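Local coordinates for cysteine synthase (Fusobacterium nucleatum subsp. nucleatum, PDB 5Z5C), which uses pyridoxal 5'-phosphate to release hydrogen sulfide from cysteine, as a cysteine (hydroxyl) lyase, and is probably also active as a cysteine synthase, at residues S48-D51 with R52-F55; S86-G89 with A90-G93; N157-A160 with H161-I165; L271-G274 with I275-A279. All blocks are in the same frame, centred on the assembly; numbering follows the deposited sequence.

Contact 1: S48-D51 with R52-F55; sequences SIKD and RMAF. With PLP (pyridoxal-5'-phosphate), chain G.
Lys50, packed against Met53 in the first turn of helix 50-57, ends in a covalent bond to the cofactor: Lys50 NZ lies 1.3 Å from C4A of pyridoxal 5'-phosphate, the internal aldimine. The chain reaches it by folding at CB-CG (chi2 -63°) and again at CD-CE, and beside this bend Lys50 CD passes the terminal methyl of Met53.

The helix that carries this lysine starts in a capping box. Ser48 OG accepts from Lys50 N at 2.9 Å, and in return Ser48 N gives a weak bond to Asp51 OD2, whose sister oxygen OD1 binds Thr46. Beyond the cap the turn closes through the backbone. Ala54 N meets Lys50 O at 2.8 Å in an almost straight bond, Phe55 N follows with Asp51 O at 3.1 Å, and Arg52 N comes to Ile49 O at 3.0 Å from above the carbonyl plane. The extended Arg52 chain slants across Ile49, CD against CG1 at 4.2 Å, and delivers its guanidinium group to salt bridges with Glu41 and Glu168.

Such a lysine at the start of a helix fits the fold type II pyridoxal enzymes. The capped turn sets the backbone of Lys50 and the cofactor ties its NZ, while Asn80, which also bonds the cofactor, lies beside the chain. A Schiff base of this kind is open to attack by a substrate amine, which would displace the lysine by transimination.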
loop_
_atom_site.group_PDB
_atom_site.type_symbol
_atom_site.label_atom_id
_atom_site.label_comp_id
_atom_site.label_asym_id
_atom_site.label_seq_id
_atom_site.Cartn_x
_atom_site.Cartn_y
_atom_site.Cartn_z
ATOM N N SER B 48 -5.376 -3.496 1.203
ATOM C CA SER B 48 -6.232 -4.578 0.689
ATOM C C SER B 48 -7.672 -4.193 0.419
ATOM O O SER B 48 -8.217 -3.287 1.033
ATOM C CB SER B 48 -6.232 -5.821 1.621
ATOM O OG SER B 48 -7.253 -5.805 2.610
ATOM N N ILE B 49 -8.317 -4.998 -0.430
ATOM C CA ILE B 49 -9.769 -4.920 -0.607
ATOM C C ILE B 49 -10.571 -4.993 0.712
ATOM O O ILE B 49 -11.658 -4.415 0.804
ATOM C CB ILE B 49 -10.249 -6.010 -1.614
ATOM C CG1 ILE B 49 -11.656 -5.707 -2.191
ATOM C CG2 ILE B 49 -10.210 -7.382 -0.987
ATOM C CD1 ILE B 49 -12.082 -6.710 -3.268
ATOM N N LYS B 50 -10.038 -5.675 1.719
ATOM C CA LYS B 50 -10.725 -5.829 3.003
ATOM C C LYS B 50 -10.991 -4.507 3.727
ATOM O O LYS B 50 -11.954 -4.418 4.525
ATOM C CB LYS B 50 -9.990 -6.776 3.940
ATOM C CG LYS B 50 -9.723 -8.165 3.362
ATOM C CD LYS B 50 -10.994 -8.919 3.049
ATOM C CE LYS B 50 -10.668 -10.053 2.123
ATOM N NZ LYS B 50 -9.954 -11.152 2.824
ATOM N N ASP B 51 -10.205 -3.478 3.403
ATOM C CA ASP B 51 -10.468 -2.134 3.924
ATOM C C ASP B 51 -11.856 -1.601 3.524
ATOM O O ASP B 51 -12.491 -0.951 4.334
ATOM C CB ASP B 51 -9.421 -1.123 3.449
ATOM C CG ASP B 51 -8.029 -1.410 3.988
ATOM O OD1 ASP B 51 -7.891 -1.595 5.216
ATOM O OD2 ASP B 51 -7.079 -1.432 3.181
ATOM N N ARG B 52 -12.295 -1.862 2.288
ATOM C CA ARG B 52 -13.604 -1.423 1.817
ATOM C C ARG B 52 -14.708 -2.072 2.677
ATOM O O ARG B 52 -15.657 -1.431 3.078
ATOM C CB ARG B 52 -13.857 -1.867 0.392
ATOM C CG ARG B 52 -12.961 -1.215 -0.649
ATOM C CD ARG B 52 -13.231 -1.849 -1.980
ATOM N NE ARG B 52 -12.506 -1.250 -3.071
ATOM C CZ ARG B 52 -13.013 -0.365 -3.909
ATOM N NH1 ARG B 52 -14.199 0.184 -3.662
ATOM N NH2 ARG B 52 -12.311 0.024 -4.951
ATOM N N MET B 53 -14.498 -3.352 2.960
ATOM C CA MET B 53 -15.418 -4.199 3.663
ATOM C C MET B 53 -15.482 -3.843 5.148
ATOM O O MET B 53 -16.567 -3.754 5.687
ATOM C CB MET B 53 -14.987 -5.650 3.493
ATOM C CG MET B 53 -16.000 -6.647 4.003
ATOM S SD MET B 53 -15.784 -7.151 5.714
ATOM C CE MET B 53 -14.521 -8.407 5.521
ATOM N N ALA B 54 -14.334 -3.691 5.795
ATOM C CA ALA B 54 -14.287 -3.268 7.192
ATOM C C ALA B 54 -14.927 -1.890 7.441
ATOM O O ALA B 54 -15.670 -1.706 8.430
ATOM C CB ALA B 54 -12.862 -3.299 7.743
ATOM N N PHE B 55 -14.668 -0.949 6.542
ATOM C CA PHE B 55 -15.257 0.360 6.651
ATOM C C PHE B 55 -16.771 0.348 6.452
ATOM O O PHE B 55 -17.487 0.979 7.238
ATOM C CB PHE B 55 -14.699 1.319 5.660
ATOM C CG PHE B 55 -15.368 2.638 5.718
ATOM C CD1 PHE B 55 -15.207 3.449 6.822
ATOM C CD2 PHE B 55 -16.215 3.052 4.694
ATOM C CE1 PHE B 55 -15.834 4.674 6.880
ATOM C CE2 PHE B 55 -16.860 4.271 4.763
ATOM C CZ PHE B 55 -16.652 5.084 5.837
HETATM N N1 PLP G . -7.325 -12.535 -1.484
HETATM C C2 PLP G . -6.821 -11.955 -0.372
HETATM C C2A PLP G . -5.394 -11.488 -0.293
HETATM C C3 PLP G . -7.696 -11.769 0.800
HETATM O O3 PLP G . -7.229 -11.202 1.931
HETATM C C4 PLP G . -9.093 -12.238 0.725
HETATM C C4A PLP G . -9.997 -12.078 1.885
HETATM C C5 PLP G . -9.530 -12.854 -0.543
HETATM C C6 PLP G . -8.606 -12.971 -1.580
HETATM C C5A PLP G . -10.956 -13.351 -0.671
HETATM O O4P PLP G . -11.932 -12.302 -0.584
HETATM P P PLP G . -13.376 -12.518 0.103
HETATM O O1P PLP G . -13.088 -12.700 1.566
HETATM O O2P PLP G . -14.152 -11.279 -0.268
HETATM O O3P PLP G . -13.912 -13.749 -0.601
#

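Contact 2: S86-G89 with A90-G93; sequences SAMG and AILG
Met88 lies across both Ile91 and Leu92 in the last turn of helix 80-91, the helix of a beta-alpha-beta unit that runs from strand 73-76 to strand 96-101. The helix itself ends in a Schellman motif at Gly93. Met88 CG stands anti to the backbone N (chi1 -170°), and the bend at chi2 (50°) brings the sulfur toward the turn that follows, while CE leads off toward Phe55. Met88 SD lies 4.1 Å from Ile91 CG2 and also 4.1 Å from Leu92 CD1, which touches Met88 CG at 4.0 Å. Through these contacts the three side chains make one apolar patch along the helix. Both neighbours meet the methionine at a slant.

The branched side chains also lie against backbone oxygens. Ile91 CG1 leans over Ala87 O at 3.3 Å, and Leu92 CG sits close to Met88 O, the same oxygen that accepts Leu92 N at 3.0 Å. Ile91 N in turn bonds to Ala87 O, and Ala90 N to Ser86 O. On the N-terminal side the hydroxyl of Ser86 is taken up by Gly82 O, a bond within the helix.

This end of the helix also reaches the dimer interface, where Ile91 packs on Cys269 of the second subunit and Ala90 on its backbone. The chain leaves the helix at Gly93, whose positive phi (85°) suits glycine, and Gly93 N turns back to Ala90 O at 3.1 Å.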
loop_
_atom_site.group_PDB
_atom_site.type_symbol
_atom_site.label_atom_id
_atom_site.label_comp_id
_atom_site.label_asym_id
_atom_site.label_seq_id
_atom_site.Cartn_x
_atom_site.Cartn_y
_atom_site.Cartn_z
ATOM N N SER B 86 -8.482 -4.035 12.519
ATOM C CA SER B 86 -7.572 -3.465 13.518
ATOM C C SER B 86 -7.367 -1.954 13.272
ATOM O O SER B 86 -7.573 -1.119 14.178
ATOM C CB SER B 86 -6.243 -4.190 13.558
ATOM O OG SER B 86 -6.423 -5.541 13.941
ATOM N N ALA B 87 -7.034 -1.600 12.033
ATOM C CA ALA B 87 -6.810 -0.179 11.688
ATOM C C ALA B 87 -8.064 0.692 11.777
ATOM O O ALA B 87 -8.025 1.774 12.363
ATOM C CB ALA B 87 -6.195 -0.054 10.291
ATOM N N MET B 88 -9.159 0.250 11.167
ATOM C CA MET B 88 -10.390 1.052 11.136
ATOM C C MET B 88 -11.044 1.065 12.516
ATOM O O MET B 88 -11.581 2.087 12.941
ATOM C CB MET B 88 -11.339 0.557 10.028
ATOM C CG MET B 88 -12.532 1.474 9.754
ATOM S SD MET B 88 -12.198 3.240 9.500
ATOM C CE MET B 88 -11.475 3.218 7.861
ATOM N N GLY B 89 -10.967 -0.058 13.231
ATOM C CA GLY B 89 -11.354 -0.110 14.641
ATOM C C GLY B 89 -10.669 0.959 15.489
ATOM O O GLY B 89 -11.304 1.702 16.245
ATOM N N ALA B 90 -9.356 1.076 15.316
ATOM C CA ALA B 90 -8.578 2.031 16.061
ATOM C C ALA B 90 -8.951 3.453 15.643
ATOM O O ALA B 90 -9.127 4.297 16.477
ATOM C CB ALA B 90 -7.114 1.752 15.850
ATOM N N ILE B 91 -9.106 3.707 14.346
ATOM C CA ILE B 91 -9.580 5.015 13.847
ATOM C C ILE B 91 -10.911 5.434 14.518
ATOM O O ILE B 91 -11.089 6.583 14.889
ATOM C CB ILE B 91 -9.723 4.999 12.326
ATOM C CG1 ILE B 91 -8.300 5.037 11.693
ATOM C CG2 ILE B 91 -10.520 6.203 11.823
ATOM C CD1 ILE B 91 -8.248 4.733 10.243
ATOM N N LEU B 92 -11.825 4.480 14.681
ATOM C CA LEU B 92 -13.148 4.781 15.256
ATOM C C LEU B 92 -13.210 4.740 16.805
ATOM O O LEU B 92 -14.299 4.898 17.396
ATOM C CB LEU B 92 -14.176 3.847 14.612
ATOM C CG LEU B 92 -14.360 4.092 13.119
ATOM C CD1 LEU B 92 -15.053 2.921 12.458
ATOM C CD2 LEU B 92 -15.120 5.394 12.886
ATOM N N GLY B 93 -12.072 4.546 17.471
ATOM C CA GLY B 93 -12.045 4.510 18.950
ATOM C C GLY B 93 -12.368 3.158 19.561
ATOM O O GLY B 93 -12.746 3.107 20.733
#

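Contact 3: N157-A160 with H161-I165; sequences NSEA and HYYGI
Asn157 and His161, one turn apart on helix 155-163, are joined by a water. It donates to Asn157 OD1 at 3.0 Å and bonds His161 NE2 at 2.8 Å, lying in the plane of the imidazole at its edge. The amide and ring planes stand 69° apart, and Asn157 OD1 approaches His161 CD2 at 3.9 Å while the water bridges the polar atoms. The other imidazole nitrogen, His161 ND1, is held by a second water at 2.9 Å, which also donates to Ala160 O and accepts from Ile165 N.

That second water spans the break at Gly164, where one helix stops and helix 165-172 begins. Ala160 O is thus gripped twice, by the water and by Gly164 N at 2.8 Å. One turn back, Ser158 O accepts Tyr162 N in its carbonyl plane and, weakly, His161 N; Glu159 O takes Tyr163 N. Glu159 OE1 bonds Tyr56 OH, and Tyr162 OH bonds Glu202.

The amide nitrogen of Asn157 goes to Thr189 OG1, a cofactor ligand, and to Gln151 O. This is consistent with a second-shell role, positioning Thr189, while waters at both nitrogens probably restrain the rotation of an imidazole about 4 Å from the cofactor.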
loop_
_atom_site.group_PDB
_atom_site.type_symbol
_atom_site.label_atom_id
_atom_site.label_comp_id
_atom_site.label_asym_id
_atom_site.label_seq_id
_atom_site.Cartn_x
_atom_site.Cartn_y
_atom_site.Cartn_z
ATOM N N ASN B 157 -20.778 -7.598 4.626
ATOM C CA ASN B 157 -19.603 -7.948 3.861
ATOM C C ASN B 157 -19.893 -7.963 2.337
ATOM O O ASN B 157 -19.377 -7.109 1.595
ATOM C CB ASN B 157 -19.050 -9.269 4.376
ATOM C CG ASN B 157 -17.803 -9.722 3.654
ATOM O OD1 ASN B 157 -17.403 -9.138 2.658
ATOM N ND2 ASN B 157 -17.183 -10.774 4.158
ATOM N N SER B 158 -20.755 -8.865 1.876
ATOM C CA SER B 158 -21.134 -8.880 0.478
ATOM C C SER B 158 -21.718 -7.549 0.031
ATOM O O SER B 158 -21.425 -7.101 -1.086
ATOM C CB SER B 158 -22.096 -10.055 0.120
ATOM O OG SER B 158 -23.321 -9.974 0.823
ATOM N N GLU B 159 -22.507 -6.915 0.890
ATOM C CA GLU B 159 -23.094 -5.614 0.565
ATOM C C GLU B 159 -22.032 -4.556 0.328
ATOM O O GLU B 159 -22.225 -3.695 -0.507
ATOM C CB GLU B 159 -23.998 -5.067 1.679
ATOM C CG GLU B 159 -25.395 -5.691 1.832
ATOM C CD GLU B 159 -26.075 -5.312 3.136
ATOM O OE1 GLU B 159 -25.845 -4.187 3.631
ATOM O OE2 GLU B 159 -26.819 -6.149 3.689
ATOM N N ALA B 160 -20.968 -4.572 1.139
ATOM C CA ALA B 160 -19.845 -3.612 0.971
ATOM C C ALA B 160 -19.382 -3.596 -0.480
ATOM O O ALA B 160 -19.251 -2.531 -1.089
ATOM C CB ALA B 160 -18.695 -3.971 1.895
ATOM N N HIS B 161 -19.248 -4.784 -1.058
ATOM C CA HIS B 161 -18.735 -4.935 -2.408
ATOM C C HIS B 161 -19.785 -4.701 -3.476
ATOM O O HIS B 161 -19.452 -4.242 -4.566
ATOM C CB HIS B 161 -18.034 -6.285 -2.564
ATOM C CG HIS B 161 -16.892 -6.458 -1.626
ATOM N ND1 HIS B 161 -15.946 -5.479 -1.428
ATOM C CD2 HIS B 161 -16.570 -7.464 -0.783
ATOM C CE1 HIS B 161 -15.071 -5.891 -0.531
ATOM N NE2 HIS B 161 -15.434 -7.087 -0.110
ATOM N N TYR B 162 -21.065 -4.945 -3.143
ATOM C CA TYR B 162 -22.163 -4.502 -4.007
ATOM C C TYR B 162 -22.223 -2.970 -4.169
ATOM O O TYR B 162 -22.372 -2.482 -5.284
ATOM C CB TYR B 162 -23.540 -5.072 -3.504
ATOM C CG TYR B 162 -24.732 -4.540 -4.264
ATOM C CD1 TYR B 162 -25.116 -5.106 -5.471
ATOM C CD2 TYR B 162 -25.469 -3.466 -3.778
ATOM C CE1 TYR B 162 -26.203 -4.620 -6.178
ATOM C CE2 TYR B 162 -26.568 -2.972 -4.484
ATOM C CZ TYR B 162 -26.924 -3.556 -5.680
ATOM O OH TYR B 162 -28.004 -3.079 -6.384
ATOM N N TYR B 163 -22.131 -2.230 -3.054
ATOM C CA TYR B 163 -22.252 -0.740 -3.053
ATOM C C TYR B 163 -20.968 -0.015 -3.435
ATOM O O TYR B 163 -21.000 1.054 -4.036
ATOM C CB TYR B 163 -22.839 -0.244 -1.685
ATOM C CG TYR B 163 -24.295 -0.582 -1.495
ATOM C CD1 TYR B 163 -25.273 0.014 -2.280
ATOM C CD2 TYR B 163 -24.698 -1.508 -0.536
ATOM C CE1 TYR B 163 -26.631 -0.299 -2.112
ATOM C CE2 TYR B 163 -26.053 -1.830 -0.359
ATOM C CZ TYR B 163 -27.000 -1.218 -1.153
ATOM O OH TYR B 163 -28.332 -1.518 -1.003
ATOM N N GLY B 164 -19.828 -0.637 -3.134
ATOM C CA GLY B 164 -18.497 -0.059 -3.413
ATOM C C GLY B 164 -17.865 -0.537 -4.706
ATOM O O GLY B 164 -18.180 -0.007 -5.780
ATOM N N ILE B 165 -16.947 -1.496 -4.581
ATOM C CA ILE B 165 -16.080 -1.938 -5.705
ATOM C C ILE B 165 -16.908 -2.440 -6.901
ATOM O O ILE B 165 -16.577 -2.157 -8.064
ATOM C CB ILE B 165 -15.011 -2.982 -5.258
ATOM C CG1 ILE B 165 -13.987 -3.297 -6.389
ATOM C CG2 ILE B 165 -15.642 -4.282 -4.784
ATOM C CD1 ILE B 165 -12.908 -4.280 -5.963
HETATM O O HOH W 1 -14.653 -9.217 1.460
HETATM O O HOH W 2 -16.440 -2.657 -1.937
#

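Contact 4: L271-G274 with I275-A279; sequences LGVG and ISSGA. With PLP (pyridoxal-5'-phosphate), chain G.
Gly274 meets Ser277 and Gly278 in a helix N-terminus, with Gly274 as the N-cap of helix 275-288, which follows the loop after helix 256-263. Its carbonyl opens the hydrogen-bond ladder only weakly: Ser277 N approaches Gly274 O at 3.1 Å in a strongly bent hydrogen bond, and Gly278 N reaches the same oxygen at 3.4 Å. From Ala279 N to Ile275 O the regular pattern has set in. Gly274 is also tied by a backbone bond to Asp303, which links the start of the helix to the neighbouring loop.

Side chains close the joint on one flank. Val273 points at the first turn and its CB presses on Ser277 CB at 3.5 Å, tighter than usual for two carbons; Ser277 CB is also 3.2 Å from Gly274 O. Val273 and Ser277 both rest on Phe301, while Ile275 packs on Ala259 and Ile260 of helix 256-263.

Ser276 turns to the active site. Its hydroxyl lies between the backbone N and the carbonyl carbon (chi1 80°), a setting that brings it up to the pyridine nitrogen. A serine or threonine hydroxyl at this nitrogen is usual in fold type II pyridoxal enzymes and is consistent with an unprotonated ring. Ser276 OG donates a hydrogen bond to N1 of the cofactor at 2.7 Å and sits 3.4 Å from the ring methyl C2A.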
loop_
_atom_site.group_PDB
_atom_site.type_symbol
_atom_site.label_atom_id
_atom_site.label_comp_id
_atom_site.label_asym_id
_atom_site.label_seq_id
_atom_site.Cartn_x
_atom_site.Cartn_y
_atom_site.Cartn_z
ATOM N N LEU B 271 3.524 -4.802 -11.536
ATOM C CA LEU B 271 2.334 -4.972 -10.692
ATOM C C LEU B 271 2.630 -5.937 -9.555
ATOM O O LEU B 271 2.466 -7.166 -9.682
ATOM C CB LEU B 271 1.133 -5.419 -11.530
ATOM C CG LEU B 271 0.795 -4.449 -12.678
ATOM C CD1 LEU B 271 -0.346 -4.966 -13.553
ATOM C CD2 LEU B 271 0.412 -3.099 -12.150
ATOM N N GLY B 272 3.088 -5.383 -8.436
ATOM C CA GLY B 272 3.469 -6.152 -7.274
ATOM C C GLY B 272 2.238 -6.634 -6.511
ATOM O O GLY B 272 1.697 -5.898 -5.716
ATOM N N VAL B 273 1.847 -7.888 -6.716
ATOM C CA VAL B 273 0.593 -8.427 -6.174
ATOM C C VAL B 273 0.748 -9.669 -5.347
ATOM O O VAL B 273 1.733 -10.415 -5.476
ATOM C CB VAL B 273 -0.425 -8.722 -7.286
ATOM C CG1 VAL B 273 -0.786 -7.455 -8.044
ATOM C CG2 VAL B 273 0.053 -9.808 -8.224
ATOM N N GLY B 274 -0.282 -9.923 -4.555
ATOM C CA GLY B 274 -0.360 -11.138 -3.752
ATOM C C GLY B 274 -0.670 -12.371 -4.585
ATOM O O GLY B 274 -1.020 -12.271 -5.764
ATOM N N ILE B 275 -0.528 -13.531 -3.946
ATOM C CA ILE B 275 -0.685 -14.813 -4.606
ATOM C C ILE B 275 -2.114 -14.959 -5.117
ATOM O O ILE B 275 -2.280 -15.347 -6.275
ATOM C CB ILE B 275 -0.226 -16.018 -3.741
ATOM C CG1 ILE B 275 1.240 -15.895 -3.362
ATOM C CG2 ILE B 275 -0.402 -17.334 -4.502
ATOM C CD1 ILE B 275 1.644 -16.668 -2.100
ATOM N N SER B 276 -3.112 -14.569 -4.321
ATOM C CA SER B 276 -4.516 -14.597 -4.776
ATOM C C SER B 276 -4.828 -13.732 -5.999
ATOM O O SER B 276 -5.776 -14.027 -6.793
ATOM C CB SER B 276 -5.477 -14.239 -3.650
ATOM O OG SER B 276 -5.544 -12.838 -3.442
ATOM N N SER B 277 -4.034 -12.679 -6.197
ATOM C CA SER B 277 -4.156 -11.923 -7.441
ATOM C C SER B 277 -3.737 -12.760 -8.665
ATOM O O SER B 277 -4.373 -12.687 -9.727
ATOM C CB SER B 277 -3.318 -10.638 -7.376
ATOM O OG SER B 277 -3.641 -9.875 -6.228
ATOM N N GLY B 278 -2.634 -13.497 -8.521
ATOM C CA GLY B 278 -2.130 -14.336 -9.613
ATOM C C GLY B 278 -3.161 -15.404 -9.929
ATOM O O GLY B 278 -3.399 -15.699 -11.082
ATOM N N ALA B 279 -3.784 -15.937 -8.869
ATOM C CA ALA B 279 -4.869 -16.902 -8.961
ATOM C C ALA B 279 -6.025 -16.353 -9.765
ATOM O O ALA B 279 -6.467 -16.983 -10.738
ATOM C CB ALA B 279 -5.356 -17.321 -7.563
HETATM N N1 PLP G . -7.325 -12.535 -1.484
HETATM C C2 PLP G . -6.821 -11.955 -0.372
HETATM C C2A PLP G . -5.394 -11.488 -0.293
HETATM C C3 PLP G . -7.696 -11.769 0.800
HETATM O O3 PLP G . -7.229 -11.202 1.931
HETATM C C4 PLP G . -9.093 -12.238 0.725
HETATM C C4A PLP G . -9.997 -12.078 1.885
HETATM C C5 PLP G . -9.530 -12.854 -0.543
HETATM C C6 PLP G . -8.606 -12.971 -1.580
HETATM C C5A PLP G . -10.956 -13.351 -0.671
HETATM O O4P PLP G . -11.932 -12.302 -0.584
HETATM P P PLP G . -13.376 -12.518 0.103
HETATM O O1P PLP G . -13.088 -12.700 1.566
HETATM O O2P PLP G . -14.152 -11.279 -0.268
HETATM O O3P PLP G . -13.912 -13.749 -0.601
#

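In the fold
Along the chain the contacts come in numerical order, with none nested in another. Contact 1 is the meeting point: 12 Å between centres from contact 2, where Phe55 packs on Met88, and 9 Å from contact 3, where Met53 touches Asn157 and Ala160. Contact 4 stands apart, about 17 Å centre to centre from contact 1, yet the cofactor joins them, covalently at Lys50 and through its ring nitrogen at Ser276. Contacts 3 and 4 lie on opposite sides of the chain's centre. Helices 50-57, 155-163 and 275-288 surround the pyridoxal site, with helix 80-91 supplying Asn80 at its start and contact 2 at its far end, while contacts 2 and 4 also reach the second subunit.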